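Local atomic coordinates of S.cerevisiae chromosome XVI reading frame ORF YPL253c (Saccharomyces cerevisiae, PDB entry 2O0A), a protein that recruits the minus-end-directed kinesin Kar3 to microtubules and, as the Kar3-Vik1 heterodimer, cross-links antiparallel microtubules. Residues F94-R108 / V221-I234. Sequence-based numbering, arbitrary orientation. Where two conformers were deposited one is given.
Sequences FNLISLSTTPHGSLR and VDFYFIELNNLKSI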
loop_
_atom_site.group_PDB
_atom_site.type_symbol
_atom_site.label_atom_id
_atom_site.label_comp_id
_atom_site.label_asym_id
_atom_site.label_seq_id
_atom_site.Cartn_x
_atom_site.Cartn_y
_atom_site.Cartn_z
ATOM N N PHE A 94 9.557 -4.969 -2.314
ATOM C CA PHE A 94 8.139 -4.891 -2.607
ATOM C C PHE A 94 7.489 -3.652 -2.035
ATOM O O PHE A 94 8.101 -2.902 -1.299
ATOM C CB PHE A 94 7.402 -6.171 -2.177
ATOM C CG PHE A 94 7.341 -6.424 -0.676
ATOM C CD1 PHE A 94 6.110 -6.450 -0.034
ATOM C CD2 PHE A 94 8.501 -6.707 0.079
ATOM C CE1 PHE A 94 6.003 -6.720 1.327
ATOM C CE2 PHE A 94 8.415 -7.000 1.445
ATOM C CZ PHE A 94 7.154 -6.999 2.078
ATOM N N ASN A 95 6.228 -3.449 -2.385
ATOM C CA ASN A 95 5.557 -2.229 -1.956
ATOM C C ASN A 95 4.086 -2.413 -1.677
ATOM O O ASN A 95 3.477 -3.433 -2.032
ATOM C CB ASN A 95 5.799 -1.086 -2.962
ATOM C CG ASN A 95 5.064 -1.273 -4.270
ATOM O OD1 ASN A 95 3.834 -1.386 -4.309
ATOM N ND2 ASN A 95 5.816 -1.273 -5.379
ATOM N N LEU A 96 3.541 -1.407 -0.991
ATOM C CA LEU A 96 2.109 -1.224 -0.842
ATOM C C LEU A 96 1.852 0.233 -1.179
ATOM O O LEU A 96 2.349 1.130 -0.503
ATOM C CB LEU A 96 1.682 -1.552 0.596
ATOM C CG LEU A 96 0.243 -1.229 1.001
ATOM C CD1 LEU A 96 -0.753 -1.864 0.041
ATOM C CD2 LEU A 96 -0.048 -1.638 2.459
ATOM N N ILE A 97 1.116 0.464 -2.264
ATOM C CA ILE A 97 0.821 1.823 -2.722
ATOM C C ILE A 97 -0.651 2.090 -2.429
ATOM O O ILE A 97 -1.524 1.496 -3.065
ATOM C CB ILE A 97 1.154 1.991 -4.221
ATOM C CG1 ILE A 97 2.659 1.801 -4.417
ATOM C CG2 ILE A 97 0.700 3.398 -4.724
ATOM C CD1 ILE A 97 3.099 1.599 -5.863
ATOM N N SER A 98 -0.898 2.954 -1.436
ATOM C CA SER A 98 -2.237 3.184 -0.918
ATOM C C SER A 98 -2.765 4.547 -1.376
ATOM O O SER A 98 -2.129 5.569 -1.116
ATOM C CB SER A 98 -2.238 3.077 0.609
ATOM O OG SER A 98 -3.551 3.281 1.125
ATOM N N LEU A 99 -3.907 4.526 -2.067
ATOM C CA LEU A 99 -4.590 5.741 -2.531
ATOM C C LEU A 99 -5.804 5.993 -1.661
ATOM O O LEU A 99 -6.646 5.101 -1.457
ATOM C CB LEU A 99 -5.040 5.557 -3.988
ATOM C CG LEU A 99 -3.992 5.725 -5.093
ATOM C CD1 LEU A 99 -2.857 4.738 -4.986
ATOM C CD2 LEU A 99 -4.637 5.628 -6.470
ATOM N N SER A 100 -5.893 7.212 -1.151
ATOM C CA SER A 100 -6.968 7.613 -0.237
ATOM C C SER A 100 -7.332 9.038 -0.573
ATOM O O SER A 100 -6.509 9.763 -1.113
ATOM C CB SER A 100 -6.484 7.562 1.199
ATOM O OG SER A 100 -6.263 6.212 1.639
ATOM N N THR A 101 -8.557 9.451 -0.256
ATOM C CA THR A 101 -8.924 10.861 -0.464
ATOM C C THR A 101 -9.227 11.581 0.854
ATOM O O THR A 101 -9.605 12.768 0.863
ATOM C CB THR A 101 -10.119 11.019 -1.444
ATOM O OG1 THR A 101 -11.233 10.266 -0.950
ATOM C CG2 THR A 101 -9.742 10.546 -2.849
ATOM N N THR A 102 -9.071 10.858 1.959
ATOM C CA THR A 102 -9.241 11.396 3.304
ATOM C C THR A 102 -8.066 10.934 4.162
ATOM O O THR A 102 -7.374 9.980 3.791
ATOM C CB THR A 102 -10.553 10.917 3.946
ATOM O OG1 THR A 102 -10.591 9.480 3.976
ATOM C CG2 THR A 102 -11.757 11.442 3.178
ATOM N N PRO A 103 -7.818 11.620 5.293
ATOM C CA PRO A 103 -6.762 11.192 6.211
ATOM C C PRO A 103 -6.882 9.713 6.554
ATOM O O PRO A 103 -7.970 9.238 6.923
ATOM C CB PRO A 103 -7.017 12.054 7.448
ATOM C CG PRO A 103 -7.594 13.307 6.892
ATOM C CD PRO A 103 -8.484 12.853 5.762
ATOM N N HIS A 104 -5.773 8.983 6.412
ATOM C CA HIS A 104 -5.763 7.553 6.686
ATOM C C HIS A 104 -4.609 7.095 7.594
ATOM O O HIS A 104 -3.943 6.057 7.344
ATOM C CB HIS A 104 -5.746 6.780 5.368
ATOM C CG HIS A 104 -7.114 6.485 4.823
ATOM N ND1 HIS A 104 -7.640 5.211 4.779
ATOM C CD2 HIS A 104 -8.067 7.301 4.312
ATOM C CE1 HIS A 104 -8.857 5.257 4.265
ATOM N NE2 HIS A 104 -9.140 6.512 3.967
ATOM N N GLY A 105 -4.375 7.832 8.678
ATOM C CA GLY A 105 -3.351 7.434 9.650
ATOM C C GLY A 105 -3.574 6.076 10.289
ATOM O O GLY A 105 -2.612 5.383 10.645
ATOM N N SER A 106 -4.835 5.672 10.445
ATOM C CA SER A 106 -5.133 4.392 11.072
ATOM C C SER A 106 -4.570 3.214 10.266
ATOM O O SER A 106 -4.162 2.194 10.837
ATOM C CB SER A 106 -6.645 4.218 11.285
ATOM O OG SER A 106 -7.304 4.184 10.040
ATOM N N LEU A 107 -4.547 3.355 8.939
ATOM C CA LEU A 107 -3.994 2.301 8.077
ATOM C C LEU A 107 -2.492 2.173 8.295
ATOM O O LEU A 107 -1.950 1.057 8.397
ATOM C CB LEU A 107 -4.304 2.569 6.600
ATOM C CG LEU A 107 -3.958 1.402 5.675
ATOM C CD1 LEU A 107 -4.953 0.209 5.852
ATOM C CD2 LEU A 107 -3.926 1.862 4.226
ATOM N N ARG A 108 -1.827 3.323 8.375
ATOM C CA ARG A 108 -0.405 3.392 8.664
ATOM C C ARG A 108 -0.064 2.735 10.008
ATOM O O ARG A 108 0.849 1.912 10.094
ATOM C CB ARG A 108 0.059 4.853 8.621
ATOM C CG ARG A 108 1.569 5.005 8.737
ATOM C CD ARG A 108 1.946 6.453 9.005
ATOM N NE ARG A 108 1.285 7.327 8.058
ATOM C CZ ARG A 108 0.559 8.409 8.345
ATOM N NH1 ARG A 108 0.415 8.886 9.581
ATOM N NH2 ARG A 108 0.004 9.068 7.349
ATOM N N VAL A 221 15.681 -7.150 2.904
ATOM C CA VAL A 221 14.577 -7.041 1.952
ATOM C C VAL A 221 13.929 -5.703 2.240
ATOM O O VAL A 221 13.686 -5.378 3.401
ATOM C CB VAL A 221 13.551 -8.190 2.132
ATOM C CG1 VAL A 221 12.385 -8.042 1.181
ATOM C CG2 VAL A 221 14.245 -9.549 1.930
ATOM N N ASP A 222 13.696 -4.925 1.182
ATOM C CA ASP A 222 13.117 -3.579 1.308
ATOM C C ASP A 222 11.634 -3.617 1.015
ATOM O O ASP A 222 11.197 -4.266 0.066
ATOM C CB ASP A 222 13.761 -2.612 0.319
ATOM C CG ASP A 222 15.257 -2.443 0.541
ATOM O OD1 ASP A 222 15.719 -2.519 1.696
ATOM O OD2 ASP A 222 15.963 -2.216 -0.467
ATOM N N PHE A 223 10.882 -2.899 1.848
ATOM C CA PHE A 223 9.447 -2.696 1.658
ATOM C C PHE A 223 9.141 -1.205 1.655
ATOM O O PHE A 223 9.632 -0.479 2.517
ATOM C CB PHE A 223 8.686 -3.386 2.796
ATOM C CG PHE A 223 7.246 -2.953 2.891
ATOM C CD1 PHE A 223 6.362 -3.282 1.869
ATOM C CD2 PHE A 223 6.789 -2.206 3.983
ATOM C CE1 PHE A 223 5.034 -2.874 1.907
ATOM C CE2 PHE A 223 5.448 -1.781 4.049
ATOM C CZ PHE A 223 4.562 -2.116 3.005
ATOM N N TYR A 224 8.310 -0.752 0.705
ATOM C CA TYR A 224 7.939 0.659 0.615
ATOM C C TYR A 224 6.444 0.800 0.738
ATOM O O TYR A 224 5.707 0.191 -0.036
ATOM C CB TYR A 224 8.388 1.277 -0.718
ATOM C CG TYR A 224 9.853 1.090 -0.992
ATOM C CD1 TYR A 224 10.767 2.110 -0.710
ATOM C CD2 TYR A 224 10.320 -0.101 -1.557
ATOM C CE1 TYR A 224 12.130 1.931 -0.967
ATOM C CE2 TYR A 224 11.681 -0.279 -1.805
ATOM C CZ TYR A 224 12.562 0.730 -1.512
ATOM O OH TYR A 224 13.909 0.558 -1.780
ATOM N N PHE A 225 6.010 1.615 1.698
ATOM C CA PHE A 225 4.601 1.970 1.843
ATOM C C PHE A 225 4.424 3.393 1.351
ATOM O O PHE A 225 4.970 4.343 1.931
ATOM C CB PHE A 225 4.188 1.826 3.305
ATOM C CG PHE A 225 2.773 2.241 3.603
ATOM C CD1 PHE A 225 1.705 1.724 2.889
ATOM C CD2 PHE A 225 2.517 3.103 4.665
ATOM C CE1 PHE A 225 0.383 2.089 3.196
ATOM C CE2 PHE A 225 1.203 3.470 4.989
ATOM C CZ PHE A 225 0.129 2.962 4.249
ATOM N N ILE A 226 3.684 3.529 0.257
ATOM C CA ILE A 226 3.475 4.818 -0.387
ATOM C C ILE A 226 2.062 5.290 -0.056
ATOM O O ILE A 226 1.102 4.551 -0.246
ATOM C CB ILE A 226 3.663 4.701 -1.916
ATOM C CG1 ILE A 226 5.078 4.231 -2.254
ATOM C CG2 ILE A 226 3.272 6.020 -2.607
ATOM C CD1 ILE A 226 6.195 5.143 -1.743
ATOM N N GLU A 227 1.939 6.519 0.465
ATOM C CA GLU A 227 0.634 7.086 0.774
ATOM C C GLU A 227 0.353 8.250 -0.165
ATOM O O GLU A 227 1.070 9.250 -0.165
ATOM C CB GLU A 227 0.557 7.542 2.228
ATOM C CG GLU A 227 0.547 6.379 3.205
ATOM C CD GLU A 227 0.614 6.851 4.645
ATOM O OE1 GLU A 227 1.730 7.029 5.164
ATOM O OE2 GLU A 227 -0.445 7.013 5.255
ATOM N N LEU A 228 -0.693 8.099 -0.960
ATOM C CA LEU A 228 -1.195 9.183 -1.787
ATOM C C LEU A 228 -2.592 9.469 -1.255
ATOM O O LEU A 228 -3.542 8.828 -1.657
ATOM C CB LEU A 228 -1.213 8.762 -3.254
ATOM C CG LEU A 228 0.162 8.547 -3.893
ATOM C CD1 LEU A 228 0.063 7.689 -5.115
ATOM C CD2 LEU A 228 0.826 9.908 -4.183
ATOM N N ASN A 229 -2.698 10.414 -0.323
ATOM C CA ASN A 229 -3.874 10.446 0.565
ATOM C C ASN A 229 -4.812 11.639 0.357
ATOM O O ASN A 229 -5.642 11.949 1.223
ATOM C CB ASN A 229 -3.466 10.319 2.045
ATOM C CG ASN A 229 -2.948 8.915 2.424
ATOM O OD1 ASN A 229 -2.882 7.982 1.595
ATOM N ND2 ASN A 229 -2.580 8.771 3.693
ATOM N N ASN A 230 -4.684 12.280 -0.798
ATOM C CA ASN A 230 -5.686 13.243 -1.266
ATOM C C ASN A 230 -5.788 13.223 -2.793
ATOM O O ASN A 230 -4.904 12.675 -3.462
ATOM C CB ASN A 230 -5.426 14.646 -0.690
ATOM C CG ASN A 230 -4.019 15.144 -0.948
ATOM O OD1 ASN A 230 -3.338 15.598 -0.022
ATOM N ND2 ASN A 230 -3.581 15.090 -2.204
ATOM N N LEU A 231 -6.876 13.776 -3.345
ATOM C CA LEU A 231 -7.130 13.654 -4.789
ATOM C C LEU A 231 -6.028 14.275 -5.629
ATOM O O LEU A 231 -5.642 13.713 -6.656
ATOM C CB LEU A 231 -8.491 14.245 -5.208
ATOM C CG LEU A 231 -8.834 14.023 -6.695
ATOM C CD1 LEU A 231 -9.088 12.550 -7.029
ATOM C CD2 LEU A 231 -10.022 14.868 -7.137
ATOM N N LYS A 232 -5.516 15.422 -5.193
ATOM C CA LYS A 232 -4.437 16.076 -5.927
ATOM C C LYS A 232 -3.228 15.158 -6.073
ATOM O O LYS A 232 -2.690 15.018 -7.172
ATOM C CB LYS A 232 -4.025 17.388 -5.266
ATOM C CG LYS A 232 -4.645 18.624 -5.911
ATOM C CD LYS A 232 -3.931 19.897 -5.463
ATOM C CE LYS A 232 -2.850 20.338 -6.450
ATOM N NZ LYS A 232 -1.621 19.498 -6.404
ATOM N N SER A 233 -2.847 14.503 -4.971
ATOM C CA SER A 233 -1.704 13.591 -4.968
ATOM C C SER A 233 -1.971 12.423 -5.916
ATOM O O SER A 233 -1.112 12.044 -6.707
ATOM C CB SER A 233 -1.411 13.081 -3.546
ATOM O OG SER A 233 -1.128 14.155 -2.648
ATOM N N ILE A 234 -3.182 11.871 -5.849
ATOM C CA ILE A 234 -3.569 10.753 -6.709
ATOM C C ILE A 234 -3.510 11.127 -8.196
ATOM O O ILE A 234 -3.117 10.320 -9.037
ATOM C CB ILE A 234 -4.968 10.238 -6.332
ATOM C CG1 ILE A 234 -4.928 9.593 -4.943
ATOM C CG2 ILE A 234 -5.490 9.262 -7.374
ATOM C CD1 ILE A 234 -6.293 9.441 -4.292
HETATM O O HOH W 1 -3.676 5.520 2.593
HETATM O O HOH W 2 -8.678 14.713 -1.138
HETATM O O HOH W 3 -2.509 5.394 5.055
#
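R108 meets E227 side-on over one face of two parallel strands of the central sheet in this kinesin-like motor homology domain, which lacks a nucleotide-binding site. R108 NE gives a nearly straight bond to the syn lone pair of E227 OE1 (2.9 Å, 168°). R108 NH2 reaches E227 OE2 at 3.0 Å, tilted out of the carboxylate plane. N229 ND2 comes to OE2 from the same face of that plane as R108 NH2; its stronger polar partner is D188. A lysine in place of R108 would probably lose the two-pronged grip and leave one carboxylate oxygen without its charged partner. The bend at chi3 (-50°) turns the guanidinium back to E227; NH2 also forms a salt bridge with D188, and NH1 bonds the carbonyls of F185 and C187. Beside the bridge, R108 CB rests near F225 CE2, while L107 CD2 lies at the edge of that ring.

Strands 94-99 and 221-228 run 9° apart, joined by a ladder from F94 N to D222 O through S100 N to L228 O. On the same face as F225, F223 CD1 sits over the F94 ring, 3.5 Å from F94 CE1. Y80 of helix 72-89 packs on both rings. The opposite face carries I97 beside I226 and L99 beside L228. At the C-terminal end of the pair, on the face of E227, one water joins S98 OG, S100 OG and N229 OD1, donating to OD1 at 2.8 Å.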